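PDB 1V2A: glutathione transferase gst1-6, which probably catalyses the conjugation of glutathione to electrophilic halide substrates, a detoxification reaction, and works as a homodimer of the Delta class. Local coordinates for residues Ile111-Met115 / Lys116-Pro120; Pro173-His176 / Ile177-Trp180. All blocks are in the same frame, centred on the assembly; numbering follows the deposited sequence.

Contact 1: residues Ile111-Met115 / Lys116-Pro120; sequences IHLVM and KKEQP
A Schellman motif ends the long helix 86-115 here, tying L113 and V114 to K117 and E118 before the chain turns toward helix 122-141. Its signature is a pair of backbone bonds: E118 N reaches back to L113 O at 3.0 Å, and K117 N makes a longer, weak bond to V114 O. K117 is the C-prime residue, and its positive phi reverses the chain so that both amides face back to L113 O and V114 O. L113 O is shared, because K116 N also leans on it in a bent, weak bond, with a second weak bond to H112 O. E118 N comes in above the plane of the L113 carbonyl, 52° out of it, not along a lone pair.

Beside this backbone turn, the L113 side chain packs with both of its methyls. Its CD1 methyl packs against P120, 3.9 Å from P120 CA, while the CD2 branch lies 3.4 Å from OE1 of E118, whose side chain crosses that of L113 at about a right angle. The same OE1 forms a salt bridge with K116 NZ, at 3.4 Å, so a charged pair sits beside an apolar methyl at the surface. L113 touches Q124 and P120 touches M125, both of helix 122-141, which joins the turn to the next helix. The side chain of H112 lies about 5 Å from the bound glutathione sulfonic acid, placing this helix end near the ligand.

The carbonyl of M115 is taken up by a side chain. K117, bent at chi2, folds back over the helix end, which brings NZ into the carbonyl plane of M115, 3.0 Å from M115 O, with a C=O...N angle of 159°.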
loop_
_atom_site.group_PDB
_atom_site.type_symbol
_atom_site.label_atom_id
_atom_site.label_comp_id
_atom_site.label_asym_id
_atom_site.label_seq_id
_atom_site.Cartn_x
_atom_site.Cartn_y
_atom_site.Cartn_z
ATOM N N ILE B 111 -15.382 6.948 -7.352
ATOM C CA ILE B 111 -15.610 6.644 -8.759
ATOM C C ILE B 111 -16.425 5.365 -8.937
ATOM O O ILE B 111 -17.332 5.316 -9.777
ATOM C CB ILE B 111 -14.281 6.505 -9.545
ATOM C CG1 ILE B 111 -13.517 7.832 -9.522
ATOM C CG2 ILE B 111 -14.575 6.078 -10.980
ATOM C CD1 ILE B 111 -12.196 7.811 -10.260
ATOM N N HIS B 112 -16.103 4.334 -8.159
ATOM C CA HIS B 112 -16.813 3.055 -8.249
ATOM C C HIS B 112 -18.306 3.202 -7.985
ATOM O O HIS B 112 -19.124 2.489 -8.567
ATOM C CB HIS B 112 -16.240 2.040 -7.259
ATOM C CG HIS B 112 -14.936 1.444 -7.683
ATOM N ND1 HIS B 112 -14.562 1.338 -9.005
ATOM C CD2 HIS B 112 -13.947 0.861 -6.963
ATOM C CE1 HIS B 112 -13.400 0.712 -9.082
ATOM N NE2 HIS B 112 -13.007 0.412 -7.857
ATOM N N LEU B 113 -18.654 4.109 -7.083
ATOM C CA LEU B 113 -20.048 4.352 -6.753
ATOM C C LEU B 113 -20.704 5.082 -7.913
ATOM O O LEU B 113 -21.737 4.648 -8.423
ATOM C CB LEU B 113 -20.153 5.190 -5.478
ATOM C CG LEU B 113 -19.601 4.510 -4.225
ATOM C CD1 LEU B 113 -19.644 5.462 -3.038
ATOM C CD2 LEU B 113 -20.411 3.265 -3.943
ATOM N N VAL B 114 -20.090 6.179 -8.350
ATOM C CA VAL B 114 -20.645 6.944 -9.455
ATOM C C VAL B 114 -20.834 6.019 -10.651
ATOM O O VAL B 114 -21.729 6.223 -11.470
ATOM C CB VAL B 114 -19.731 8.129 -9.844
ATOM C CG1 VAL B 114 -20.387 8.957 -10.951
ATOM C CG2 VAL B 114 -19.467 8.993 -8.635
ATOM N N MET B 115 -19.998 4.993 -10.747
ATOM C CA MET B 115 -20.114 4.035 -11.836
ATOM C C MET B 115 -21.368 3.177 -11.663
ATOM O O MET B 115 -21.985 2.784 -12.644
ATOM C CB MET B 115 -18.883 3.127 -11.894
ATOM C CG MET B 115 -17.615 3.793 -12.402
ATOM S SD MET B 115 -16.199 2.660 -12.330
ATOM C CE MET B 115 -16.186 2.006 -13.966
ATOM N N LYS B 116 -21.738 2.880 -10.420
ATOM C CA LYS B 116 -22.931 2.072 -10.144
ATOM C C LYS B 116 -24.136 2.977 -9.916
ATOM O O LYS B 116 -25.146 2.553 -9.365
ATOM C CB LYS B 116 -22.745 1.203 -8.892
ATOM C CG LYS B 116 -21.700 0.104 -8.996
ATOM C CD LYS B 116 -21.783 -0.849 -7.795
ATOM C CE LYS B 116 -21.555 -0.117 -6.465
ATOM N NZ LYS B 116 -21.697 -1.011 -5.270
ATOM N N LYS B 117 -24.022 4.228 -10.340
ATOM C CA LYS B 117 -25.095 5.193 -10.175
ATOM C C LYS B 117 -25.508 5.279 -8.711
ATOM O O LYS B 117 -26.690 5.185 -8.389
ATOM C CB LYS B 117 -26.311 4.812 -11.027
ATOM C CG LYS B 117 -26.003 4.536 -12.504
ATOM C CD LYS B 117 -25.321 3.180 -12.683
ATOM C CE LYS B 117 -24.885 2.933 -14.115
ATOM N NZ LYS B 117 -24.203 1.614 -14.247
ATOM N N GLU B 118 -24.528 5.439 -7.826
ATOM C CA GLU B 118 -24.797 5.571 -6.399
ATOM C C GLU B 118 -24.094 6.845 -5.943
ATOM O O GLU B 118 -23.320 7.431 -6.697
ATOM C CB GLU B 118 -24.270 4.357 -5.618
ATOM C CG GLU B 118 -24.784 3.012 -6.131
ATOM C CD GLU B 118 -24.507 1.846 -5.178
ATOM O OE1 GLU B 118 -23.432 1.821 -4.538
ATOM O OE2 GLU B 118 -25.364 0.941 -5.082
ATOM N N GLN B 119 -24.356 7.277 -4.717
ATOM C CA GLN B 119 -23.740 8.496 -4.216
ATOM C C GLN B 119 -22.882 8.341 -2.974
ATOM O O GLN B 119 -23.214 7.597 -2.059
ATOM C CB GLN B 119 -24.810 9.545 -3.942
ATOM C CG GLN B 119 -25.311 10.242 -5.177
ATOM C CD GLN B 119 -26.445 11.182 -4.868
ATOM O OE1 GLN B 119 -26.464 11.831 -3.821
ATOM N NE2 GLN B 119 -27.393 11.277 -5.784
ATOM N N PRO B 120 -21.757 9.063 -2.929
ATOM C CA PRO B 120 -20.862 8.990 -1.774
ATOM C C PRO B 120 -21.546 9.651 -0.584
ATOM O O PRO B 120 -22.282 10.624 -0.745
ATOM C CB PRO B 120 -19.633 9.780 -2.232
ATOM C CG PRO B 120 -19.709 9.718 -3.751
ATOM C CD PRO B 120 -21.176 9.897 -3.994
#

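Contact 2: residues Pro173-His176 / Ile177-Trp180; sequences PFPH and IRAW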
loop_
_atom_site.group_PDB
_atom_site.type_symbol
_atom_site.label_atom_id
_atom_site.label_comp_id
_atom_site.label_asym_id
_atom_site.label_seq_id
_atom_site.Cartn_x
_atom_site.Cartn_y
_atom_site.Cartn_z
ATOM N N PRO B 173 -9.628 24.770 -4.315
ATOM C CA PRO B 173 -9.229 24.952 -2.920
ATOM C C PRO B 173 -7.851 24.391 -2.579
ATOM O O PRO B 173 -7.347 24.605 -1.482
ATOM C CB PRO B 173 -10.351 24.269 -2.151
ATOM C CG PRO B 173 -10.767 23.175 -3.083
ATOM C CD PRO B 173 -10.783 23.862 -4.418
ATOM N N PHE B 174 -7.235 23.685 -3.521
ATOM C CA PHE B 174 -5.914 23.117 -3.278
ATOM C C PHE B 174 -4.835 23.754 -4.154
ATOM O O PHE B 174 -4.462 23.217 -5.194
ATOM C CB PHE B 174 -5.961 21.600 -3.478
ATOM C CG PHE B 174 -7.026 20.920 -2.659
ATOM C CD1 PHE B 174 -8.306 20.732 -3.173
ATOM C CD2 PHE B 174 -6.764 20.516 -1.353
ATOM C CE1 PHE B 174 -9.312 20.154 -2.400
ATOM C CE2 PHE B 174 -7.757 19.941 -0.574
ATOM C CZ PHE B 174 -9.034 19.760 -1.097
ATOM N N PRO B 175 -4.325 24.925 -3.731
ATOM C CA PRO B 175 -3.291 25.717 -4.400
ATOM C C PRO B 175 -1.967 25.002 -4.651
ATOM O O PRO B 175 -1.485 24.948 -5.785
ATOM C CB PRO B 175 -3.117 26.906 -3.461
ATOM C CG PRO B 175 -4.482 27.090 -2.917
ATOM C CD PRO B 175 -4.882 25.678 -2.594
ATOM N N HIS B 176 -1.378 24.467 -3.588
ATOM C CA HIS B 176 -0.096 23.788 -3.707
ATOM C C HIS B 176 -0.162 22.527 -4.549
ATOM O O HIS B 176 0.813 22.176 -5.215
ATOM C CB HIS B 176 0.472 23.494 -2.322
ATOM C CG HIS B 176 0.630 24.718 -1.477
ATOM N ND1 HIS B 176 -0.400 25.247 -0.730
ATOM C CD2 HIS B 176 1.691 25.541 -1.289
ATOM C CE1 HIS B 176 0.018 26.340 -0.117
ATOM N NE2 HIS B 176 1.284 26.540 -0.440
ATOM N N ILE B 177 -1.300 21.840 -4.530
ATOM C CA ILE B 177 -1.437 20.648 -5.356
ATOM C C ILE B 177 -1.382 21.100 -6.820
ATOM O O ILE B 177 -0.652 20.527 -7.628
ATOM C CB ILE B 177 -2.774 19.917 -5.096
ATOM C CG1 ILE B 177 -2.790 19.368 -3.669
ATOM C CG2 ILE B 177 -2.959 18.778 -6.108
ATOM C CD1 ILE B 177 -4.053 18.610 -3.317
ATOM N N ARG B 178 -2.135 22.147 -7.151
ATOM C CA ARG B 178 -2.144 22.646 -8.518
ATOM C C ARG B 178 -0.732 23.019 -8.940
ATOM O O ARG B 178 -0.257 22.605 -10.003
ATOM C CB ARG B 178 -3.072 23.861 -8.661
ATOM C CG ARG B 178 -4.559 23.547 -8.454
ATOM C CD ARG B 178 -5.463 24.645 -9.026
ATOM N NE ARG B 178 -5.298 25.930 -8.348
ATOM C CZ ARG B 178 -5.800 26.210 -7.151
ATOM N NH1 ARG B 178 -6.507 25.297 -6.504
ATOM N NH2 ARG B 178 -5.576 27.390 -6.588
ATOM N N ALA B 179 -0.049 23.792 -8.103
ATOM C CA ALA B 179 1.316 24.191 -8.421
ATOM C C ALA B 179 2.163 22.938 -8.642
ATOM O O ALA B 179 2.791 22.776 -9.686
ATOM C CB ALA B 179 1.895 25.026 -7.287
ATOM N N TRP B 180 2.156 22.062 -7.640
ATOM C CA TRP B 180 2.891 20.803 -7.657
ATOM C C TRP B 180 2.631 20.009 -8.935
ATOM O O TRP B 180 3.543 19.377 -9.468
ATOM C CB TRP B 180 2.498 19.966 -6.431
ATOM C CG TRP B 180 2.945 18.538 -6.484
ATOM C CD1 TRP B 180 4.215 18.070 -6.346
ATOM C CD2 TRP B 180 2.114 17.392 -6.703
ATOM N NE1 TRP B 180 4.232 16.702 -6.464
ATOM C CE2 TRP B 180 2.955 16.259 -6.683
ATOM C CE3 TRP B 180 0.740 17.212 -6.913
ATOM C CZ2 TRP B 180 2.467 14.958 -6.866
ATOM C CZ3 TRP B 180 0.255 15.919 -7.094
ATOM C CH2 TRP B 180 1.119 14.810 -7.069
#
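F174 and R178 meet across the first turn of helix 175-185, where R178 N donates to F174 O at 3.2 Å and closes the turn behind the N-cap residue. The next two carbonyls are used in the same i to i+4 pattern: P175 O takes A179 N, almost straight at 169° and in the carbonyl plane, and H176 O takes W180 N at 2.8 Å.

An amide of the first turn has no carbonyl four residues back within the helix, and here a side chain supplies the acceptor. E136 of helix 122-141 serves twice: OE1 accepts from I177 N, and OE2 from ND1 of H176. One carboxylate thus grips both a backbone amide and an imidazole, and a negative group at this end would probably suit the helix dipole.

The guanidinium of R178 turns back along the chain because its side chain bends at chi3 (-64°). P175 CA then sits over one face, 3.4 Å above the plane and offset toward the rim, and R178 NH2 comes 3.8 Å from P175 CG. NH1 hydrogen-bonds to E172 O and more weakly to L171 O; its approach to F174 O has too poor an angle to count. The arginine therefore ties the preceding loop to the first turn.

On the buried side, F174 and I177 run side by side, pointing the same way, with I177 CD1 3.6 Å from F174 CB. F174 packs on L132 and D133, and I177 on V161, while the indole NE1 of W180 bonds to D154 OD1. This is the N-terminal first turn of a helix, with F174 at the N-cap and E136 accepting a first-turn amide, in the all-helical C-terminal domain of the glutathione transferase fold.

How the contacts relate
Both contacts lie in the C-terminal domain and sit at opposite kinds of helix end: contact 1 finishes helix 86-115, contact 2 begins helix 175-185. Their centres are 26 Å apart and they do not touch, yet each also meets helix 122-141, contact 1 through Q124 and M125, contact 2 through residues such as L132 and E136. Contact 1 is a surface feature with no buried residue, and a lysine takes up a late carbonyl. Contact 2 is partly buried, with F174, I177 and W180 buried, and a glutamate from another helix takes up an early amide: a cation meets a carbonyl, an anion meets N-H groups.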